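Local coordinates for glutamine aminotransferase class-II domain protein (PDB 3MDN) that probably hydrolyses glutamine to release ammonia, as class-II glutamine amidotransferases of the Ntn-hydrolase fold do, although its own acceptor substrate is not established, at residues D[105-110]-D[156-161]; D[150-155]-D[166-171]. One frame throughout, in Å; residues are numbered along the deposited sequence.

Interaction 1. Residues D[105-110]-D[156-161]; sequences AARRWC and GLEHDP
Trp-109 and Glu-158 bring the two backbones closest, their CA atoms 8.1 Å apart, where a beta hairpin with a two-residue loop faces the connection between two helices. The hairpin turns through a type II' beta turn from Ala-106 to Trp-109, closed by paired backbone bonds between those two residues. Arg-107 takes the first corner of this turn with positive phi, and its side chain sets out toward segment 156-161.

Trp-109 makes the largest single share of the contact. Leu-157 lies over one face of its indole: Leu-157 CG sits 3.9 Å from the centroid of the six-membered ring, 10° off the normal, a CH-pi contact, and Leu-157 CD2 reaches Trp-109 CE3 at 3.7 Å. A branched aliphatic residue suits this place because its methine and methyls can spread over a broad flat surface. Leu-157 carries its branches across the benzo half of the indole because chi1 (178°) turns CG away from the backbone N. Further along the six-membered ring, Pro-161 CG meets Trp-109 CH2 at 4.0 Å. Glu-158 serves both polar and apolar partners: its CG lies 3.5 Å from NE1 of Trp-109, while the extended remainder of the chain carries the carboxylate to Arg-107. There NH1 of Arg-107 gives a nearly straight hydrogen bond to the syn lone pair of Glu-158 OE2 (3.1 Å, 172°), in the guanidinium plane, completing a salt bridge. The long extended arginine spans the distance from the turn.

Glu-134, on helix 133-136, holds the other terminal nitrogen of Arg-107, so the guanidinium is shared by two acids. Phe-149 and Leu-153 of helix 144-154 back the contact, touching Leu-157 and Glu-158 respectively; Cys-110 continues strand 109-114 beside strand 185-192, and Pro-161 begins helix 161-179.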
ATOM      1  N   ALA D 105       3.994  20.027   2.082  1.00 29.87           N
ATOM      2  CA  ALA D 105       4.711  20.895   1.155  1.00 29.34           C
ATOM      3  C   ALA D 105       3.692  21.701   0.403  1.00 29.56           C
ATOM      4  O   ALA D 105       2.615  21.199   0.078  1.00 28.71           O
ATOM      5  CB  ALA D 105       5.543  20.050   0.158  1.00 29.21           C
ATOM      6  N   ALA D 106       4.029  22.948   0.123  1.00 28.99           N
ATOM      7  CA  ALA D 106       3.195  23.775  -0.734  1.00 30.15           C
ATOM      8  C   ALA D 106       4.126  24.834  -1.307  1.00 29.78           C
ATOM      9  O   ALA D 106       4.881  25.454  -0.559  1.00 30.23           O
ATOM     10  CB  ALA D 106       2.048  24.397   0.061  1.00 29.49           C
ATOM     11  N   ARG D 107       4.096  25.001  -2.629  1.00 29.32           N
ATOM     12  CA  ARG D 107       5.026  25.891  -3.322  1.00 29.40           C
ATOM     13  C   ARG D 107       6.492  25.526  -3.028  1.00 29.10           C
ATOM     14  O   ARG D 107       6.856  24.370  -3.152  1.00 29.16           O
ATOM     15  CB  ARG D 107       4.733  27.338  -2.926  1.00 29.84           C
ATOM     16  CG  ARG D 107       3.343  27.751  -3.350  1.00 30.47           C
ATOM     17  CD  ARG D 107       2.997  29.120  -2.829  1.00 27.50           C
ATOM     18  NE  ARG D 107       1.610  29.404  -3.188  1.00 30.13           N
ATOM     19  CZ  ARG D 107       0.999  30.554  -2.955  1.00 29.25           C
ATOM     20  NH1 ARG D 107       1.666  31.545  -2.351  1.00 27.22           N
ATOM     21  NH2 ARG D 107      -0.269  30.710  -3.325  1.00 28.54           N
ATOM     22  N   ARG D 108       7.322  26.495  -2.627  1.00 28.31           N
ATOM     23  CA  ARG D 108       8.744  26.217  -2.316  1.00 28.53           C
ATOM     24  C   ARG D 108       9.012  25.613  -0.916  1.00 27.14           C
ATOM     25  O   ARG D 108      10.158  25.179  -0.622  1.00 25.58           O
ATOM     26  CB  ARG D 108       9.623  27.486  -2.458  1.00 29.43           C
ATOM     27  CG  ARG D 108       9.723  28.139  -3.859  1.00 33.21           C
ATOM     28  CD  ARG D 108      10.573  29.452  -3.802  1.00 37.13           C
ATOM     29  NE  ARG D 108      11.777  29.247  -2.981  1.00 43.94           N
ATOM     30  CZ  ARG D 108      12.638  30.196  -2.593  1.00 45.42           C
ATOM     31  NH1 ARG D 108      12.456  31.468  -2.947  1.00 47.11           N
ATOM     32  NH2 ARG D 108      13.689  29.865  -1.845  1.00 44.17           N
ATOM     33  N   TRP D 109       7.982  25.599  -0.065  1.00 25.85           N
ATOM     34  CA  TRP D 109       8.150  25.335   1.376  1.00 25.21           C
ATOM     35  C   TRP D 109       7.738  23.917   1.776  1.00 25.94           C
ATOM     36  O   TRP D 109       6.841  23.338   1.157  1.00 24.30           O
ATOM     37  CB  TRP D 109       7.311  26.318   2.191  1.00 24.73           C
ATOM     38  CG  TRP D 109       7.833  27.702   2.142  1.00 25.37           C
ATOM     39  CD1 TRP D 109       7.641  28.631   1.163  1.00 24.69           C
ATOM     40  CD2 TRP D 109       8.672  28.323   3.133  1.00 26.31           C
ATOM     41  NE1 TRP D 109       8.299  29.816   1.491  1.00 22.45           N
ATOM     42  CE2 TRP D 109       8.942  29.644   2.692  1.00 25.48           C
ATOM     43  CE3 TRP D 109       9.239  27.878   4.324  1.00 27.86           C
ATOM     44  CZ2 TRP D 109       9.739  30.526   3.419  1.00 26.12           C
ATOM     45  CZ3 TRP D 109      10.032  28.750   5.052  1.00 29.77           C
ATOM     46  CH2 TRP D 109      10.277  30.071   4.596  1.00 28.58           C
ATOM     47  N   CYS D 110       8.411  23.366   2.781  1.00 25.97           N
ATOM     48  CA  CYS D 110       7.980  22.104   3.364  1.00 27.50           C
ATOM     49  C   CYS D 110       8.096  22.220   4.848  1.00 27.50           C
ATOM     50  O   CYS D 110       8.747  23.138   5.337  1.00 29.45           O
ATOM     51  CB  CYS D 110       8.793  20.912   2.848  1.00 27.57           C
ATOM     52  SG  CYS D 110      10.571  21.033   3.089  1.00 28.13           S
ATOM     53  N   GLY D 156       2.003  34.813   6.311  1.00 26.84           N
ATOM     54  CA  GLY D 156       3.203  35.398   5.694  1.00 25.71           C
ATOM     55  C   GLY D 156       4.497  34.599   5.821  1.00 25.80           C
ATOM     56  O   GLY D 156       5.582  35.178   5.736  1.00 24.92           O
ATOM     57  N   LEU D 157       4.394  33.270   5.990  1.00 25.24           N
ATOM     58  CA  LEU D 157       5.594  32.414   6.091  1.00 26.32           C
ATOM     59  C   LEU D 157       6.606  32.689   4.975  1.00 26.74           C
ATOM     60  O   LEU D 157       7.824  32.700   5.218  1.00 25.69           O
ATOM     61  CB  LEU D 157       5.240  30.922   6.136  1.00 25.21           C
ATOM     62  CG  LEU D 157       6.411  29.925   6.198  1.00 28.23           C
ATOM     63  CD1 LEU D 157       7.060  29.963   7.550  1.00 29.00           C
ATOM     64  CD2 LEU D 157       5.958  28.507   5.947  1.00 29.94           C
ATOM     65  N   GLU D 158       6.086  32.948   3.776  1.00 26.76           N
ATOM     66  CA  GLU D 158       6.906  33.216   2.586  1.00 28.22           C
ATOM     67  C   GLU D 158       7.857  34.400   2.692  1.00 28.78           C
ATOM     68  O   GLU D 158       8.939  34.355   2.127  1.00 29.30           O
ATOM     69  CB  GLU D 158       6.045  33.309   1.301  1.00 27.55           C
ATOM     70  CG  GLU D 158       5.554  31.916   0.823  1.00 28.89           C
ATOM     71  CD  GLU D 158       4.435  31.992  -0.220  1.00 32.23           C
ATOM     72  OE1 GLU D 158       3.436  32.705   0.018  1.00 32.44           O
ATOM     73  OE2 GLU D 158       4.544  31.325  -1.278  1.00 33.88           O
ATOM     74  N   HIS D 159       7.480  35.449   3.404  1.00 29.89           N
ATOM     75  CA  HIS D 159       8.406  36.563   3.568  1.00 31.37           C
ATOM     76  C   HIS D 159       8.827  36.847   5.016  1.00 31.36           C
ATOM     77  O   HIS D 159       9.710  37.665   5.247  1.00 30.94           O
ATOM     78  CB  HIS D 159       7.814  37.824   2.935  1.00 32.78           C
ATOM     79  CG  HIS D 159       6.417  38.101   3.377  1.00 35.34           C
ATOM     80  ND1 HIS D 159       6.122  38.602   4.630  1.00 38.58           N
ATOM     81  CD2 HIS D 159       5.231  37.918   2.752  1.00 38.20           C
ATOM     82  CE1 HIS D 159       4.811  38.734   4.749  1.00 39.91           C
ATOM     83  NE2 HIS D 159       4.248  38.320   3.626  1.00 39.98           N
ATOM     84  N   ASP D 160       8.206  36.171   5.987  1.00 31.59           N
ATOM     85  CA  ASP D 160       8.450  36.448   7.416  1.00 31.07           C
ATOM     86  C   ASP D 160       8.249  35.173   8.255  1.00 30.16           C
ATOM     87  O   ASP D 160       7.289  35.077   9.000  1.00 30.10           O
ATOM     88  CB  ASP D 160       7.491  37.563   7.867  1.00 31.55           C
ATOM     89  CG  ASP D 160       7.550  37.852   9.379  1.00 34.02           C
ATOM     90  OD1 ASP D 160       8.571  37.534  10.047  1.00 34.97           O
ATOM     91  OD2 ASP D 160       6.550  38.406   9.893  1.00 35.18           O
ATOM     92  N   PRO D 161       9.158  34.199   8.141  1.00 29.67           N
ATOM     93  CA  PRO D 161       8.935  32.874   8.736  1.00 29.34           C
ATOM     94  C   PRO D 161       8.771  32.869  10.254  1.00 29.43           C
ATOM     95  O   PRO D 161       7.854  32.230  10.764  1.00 29.30           O
ATOM     96  CB  PRO D 161      10.169  32.078   8.337  1.00 29.78           C
ATOM     97  CG  PRO D 161      10.890  32.886   7.310  1.00 30.60           C
ATOM     98  CD  PRO D 161      10.470  34.312   7.490  1.00 30.24           C
TER

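Interaction 2. Residues D[150-155]-D[166-171]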
ATOM      1  N   LEU D 150      -0.330  25.543   7.107  1.00 23.81           N
ATOM      2  CA  LEU D 150      -1.109  26.396   6.181  1.00 24.66           C
ATOM      3  C   LEU D 150      -1.491  27.732   6.811  1.00 23.99           C
ATOM      4  O   LEU D 150      -1.544  28.756   6.116  1.00 23.12           O
ATOM      5  CB  LEU D 150      -2.338  25.655   5.681  1.00 22.67           C
ATOM      6  CG  LEU D 150      -1.945  24.374   4.947  1.00 24.19           C
ATOM      7  CD1 LEU D 150      -3.187  23.669   4.501  1.00 21.67           C
ATOM      8  CD2 LEU D 150      -1.014  24.652   3.745  1.00 21.63           C
ATOM      9  N   LEU D 151      -1.764  27.704   8.117  1.00 24.60           N
ATOM     10  CA  LEU D 151      -1.938  28.939   8.897  1.00 25.75           C
ATOM     11  C   LEU D 151      -0.683  29.808   8.879  1.00 25.32           C
ATOM     12  O   LEU D 151      -0.773  31.024   8.818  1.00 26.17           O
ATOM     13  CB  LEU D 151      -2.268  28.647  10.356  1.00 26.57           C
ATOM     14  CG  LEU D 151      -3.634  28.262  10.939  1.00 29.24           C
ATOM     15  CD1 LEU D 151      -3.705  28.907  12.333  1.00 30.88           C
ATOM     16  CD2 LEU D 151      -4.808  28.767  10.129  1.00 29.19           C
ATOM     17  N   ALA D 152       0.492  29.196   8.979  1.00 25.76           N
ATOM     18  CA  ALA D 152       1.730  29.970   8.911  1.00 25.91           C
ATOM     19  C   ALA D 152       1.924  30.589   7.514  1.00 26.07           C
ATOM     20  O   ALA D 152       2.343  31.751   7.406  1.00 26.29           O
ATOM     21  CB  ALA D 152       2.938  29.121   9.326  1.00 25.88           C
ATOM     22  N   LEU D 153       1.633  29.825   6.464  1.00 25.10           N
ATOM     23  CA  LEU D 153       1.559  30.412   5.107  1.00 25.72           C
ATOM     24  C   LEU D 153       0.574  31.581   5.066  1.00 25.25           C
ATOM     25  O   LEU D 153       0.931  32.673   4.606  1.00 24.90           O
ATOM     26  CB  LEU D 153       1.243  29.356   4.021  1.00 25.46           C
ATOM     27  CG  LEU D 153       2.474  28.480   3.717  1.00 27.67           C
ATOM     28  CD1 LEU D 153       2.139  27.126   3.093  1.00 30.02           C
ATOM     29  CD2 LEU D 153       3.527  29.228   2.877  1.00 28.74           C
ATOM     30  N   SER D 154      -0.648  31.369   5.571  1.00 25.55           N
ATOM     31  CA  SER D 154      -1.681  32.436   5.612  1.00 25.73           C
ATOM     32  C   SER D 154      -1.159  33.686   6.337  1.00 26.14           C
ATOM     33  O   SER D 154      -1.527  34.801   5.983  1.00 25.83           O
ATOM     34  CB  SER D 154      -2.966  31.942   6.294  1.00 25.29           C
ATOM     35  OG  SER D 154      -3.413  30.733   5.691  1.00 25.34           O
ATOM     36  N   GLU D 155      -0.283  33.481   7.321  1.00 25.74           N
ATOM     37  CA  GLU D 155       0.300  34.573   8.107  1.00 26.38           C
ATOM     38  C   GLU D 155       1.614  35.165   7.536  1.00 26.51           C
ATOM     39  O   GLU D 155       2.273  35.924   8.211  1.00 26.89           O
ATOM     40  CB  GLU D 155       0.551  34.120   9.554  1.00 26.10           C
ATOM     41  CG  GLU D 155      -0.699  33.863  10.423  1.00 28.40           C
ATOM     42  CD  GLU D 155      -1.458  35.154  10.783  1.00 29.70           C
ATOM     43  OE1 GLU D 155      -0.878  36.245  10.717  1.00 30.94           O
ATOM     44  OE2 GLU D 155      -2.649  35.084  11.115  1.00 32.33           O
ATOM     45  N   ALA D 166       5.075  32.276  14.579  1.00 27.89           N
ATOM     46  CA  ALA D 166       4.679  32.924  15.845  1.00 26.55           C
ATOM     47  C   ALA D 166       3.164  33.250  15.885  1.00 25.36           C
ATOM     48  O   ALA D 166       2.458  32.930  16.856  1.00 24.38           O
ATOM     49  CB  ALA D 166       5.512  34.193  16.069  1.00 26.66           C
ATOM     50  N   ARG D 167       2.665  33.869  14.825  1.00 24.57           N
ATOM     51  CA  ARG D 167       1.224  34.207  14.744  1.00 23.99           C
ATOM     52  C   ARG D 167       0.289  32.983  14.580  1.00 23.86           C
ATOM     53  O   ARG D 167      -0.802  32.906  15.198  1.00 24.33           O
ATOM     54  CB  ARG D 167       0.983  35.244  13.641  1.00 23.43           C
ATOM     55  CG  ARG D 167       1.445  36.684  13.993  1.00 24.46           C
ATOM     56  CD  ARG D 167       1.052  37.720  12.883  1.00 28.01           C
ATOM     57  NE  ARG D 167       1.693  37.413  11.603  1.00 26.62           N
ATOM     58  CZ  ARG D 167       2.920  37.807  11.275  1.00 25.62           C
ATOM     59  NH1 ARG D 167       3.446  37.477  10.107  1.00 25.51           N
ATOM     60  NH2 ARG D 167       3.617  38.544  12.110  1.00 25.72           N
ATOM     61  N   ALA D 168       0.688  32.033  13.744  1.00 23.46           N
ATOM     62  CA  ALA D 168      -0.099  30.810  13.561  1.00 23.65           C
ATOM     63  C   ALA D 168      -0.224  30.046  14.890  1.00 24.25           C
ATOM     64  O   ALA D 168      -1.307  29.554  15.258  1.00 24.26           O
ATOM     65  CB  ALA D 168       0.551  29.940  12.521  1.00 23.27           C
ATOM     66  N   ILE D 169       0.877  29.973  15.628  1.00 24.26           N
ATOM     67  CA  ILE D 169       0.846  29.295  16.924  1.00 25.64           C
ATOM     68  C   ILE D 169      -0.062  29.988  17.946  1.00 25.89           C
ATOM     69  O   ILE D 169      -0.868  29.331  18.626  1.00 26.37           O
ATOM     70  CB  ILE D 169       2.288  29.111  17.453  1.00 26.25           C
ATOM     71  CG1 ILE D 169       2.949  27.950  16.687  1.00 27.06           C
ATOM     72  CG2 ILE D 169       2.313  28.861  18.960  1.00 26.75           C
ATOM     73  CD1 ILE D 169       4.437  27.906  16.926  1.00 33.57           C
ATOM     74  N   ALA D 170       0.065  31.316  18.062  1.00 26.14           N
ATOM     75  CA  ALA D 170      -0.825  32.114  18.930  1.00 26.69           C
ATOM     76  C   ALA D 170      -2.292  31.813  18.637  1.00 26.64           C
ATOM     77  O   ALA D 170      -3.096  31.564  19.544  1.00 27.62           O
ATOM     78  CB  ALA D 170      -0.550  33.637  18.763  1.00 25.84           C
ATOM     79  N   ARG D 171      -2.639  31.846  17.359  1.00 26.32           N
ATOM     80  CA  ARG D 171      -4.013  31.590  16.941  1.00 26.27           C
ATOM     81  C   ARG D 171      -4.499  30.193  17.353  1.00 25.54           C
ATOM     82  O   ARG D 171      -5.590  30.041  17.919  1.00 24.60           O
ATOM     83  CB  ARG D 171      -4.120  31.769  15.436  1.00 27.17           C
ATOM     84  CG  ARG D 171      -4.582  33.140  15.044  1.00 32.61           C
ATOM     85  CD  ARG D 171      -6.144  33.131  14.917  1.00 39.49           C
ATOM     86  NE  ARG D 171      -6.627  33.229  13.538  1.00 43.67           N
ATOM     87  CZ  ARG D 171      -5.857  33.536  12.498  1.00 44.12           C
ATOM     88  NH1 ARG D 171      -4.565  33.765  12.679  1.00 44.62           N
ATOM     89  NH2 ARG D 171      -6.378  33.620  11.284  1.00 42.76           N
TER
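Leu-151 and Ala-152 meet Ala-168 where two consecutive helices joined by a short loop, 144-154 and 161-179, pack against each other in what is, from its family, probably an Ntn-hydrolase fold. The axes of segments 150-154 and 166-171 approach to 8.2 Å at 122°, closer to antiparallel than parallel.

The apolar contact is centred on a small residue. The methyl of Ala-168 fits against the other helix, with its CB 3.8 Å from Leu-151 CB and 3.6 Å from the backbone N of Ala-152. Alanines suit both Ala-152 and Ala-168, whose CA atoms come within 5.1 Å; a larger side chain would probably not fit at this spacing.

The polar contacts form a salt-bridge network at the helix end. Glu-155 bends at chi2 (-70°), bringing its carboxylate within reach of two arginines. Arg-167 grips Glu-155 side-on: its NE makes a bent bond to Glu-155 OE1 at 3.0 Å, and its NH1 a nearly straight one to the backbone O of Glu-155 at 2.7 Å, so one flat group holds both side chain and main chain. Arginine suits this place because its nitrogens diverge within one plane. Asp-160 gives Arg-167 a second acidic partner. A leucine here would probably leave the Glu-155 carbonyl without this donor, Asp-160 without its mate, and the carboxylate with Arg-171 as the remaining arginine of the network, freer to turn.

Arg-171, bent at chi2 and chi3, reaches the other carboxylate oxygen: its NH1 meets Glu-155 OE2 at 2.8 Å on the anti side, 23° out of the carboxylate plane, with the carboxylate and guanidinium planes perpendicular.

Interactions 1 and 2 interleave along the chain, segment 156-161 following directly on 150-155, and their centres lie 11 Å apart. Leu-157 N lies 2.9 Å from Ala-152 O, a probable hydrogen bond in the Schellman motif by which Gly-156 ends the helix. Asp-160 OD2 of interaction 1 meets Arg-167 NH1 of interaction 2 in a 3.2 Å salt bridge, while its OD1 caps the start of the next helix at Gly-163. Leu-153 adds apolar contact, its CD2 lying 3.9 Å from Glu-158 CG. Segment 156-161 thus touches the hairpin in interaction 1 and, through Asp-160, helix 161-179 beside interaction 2.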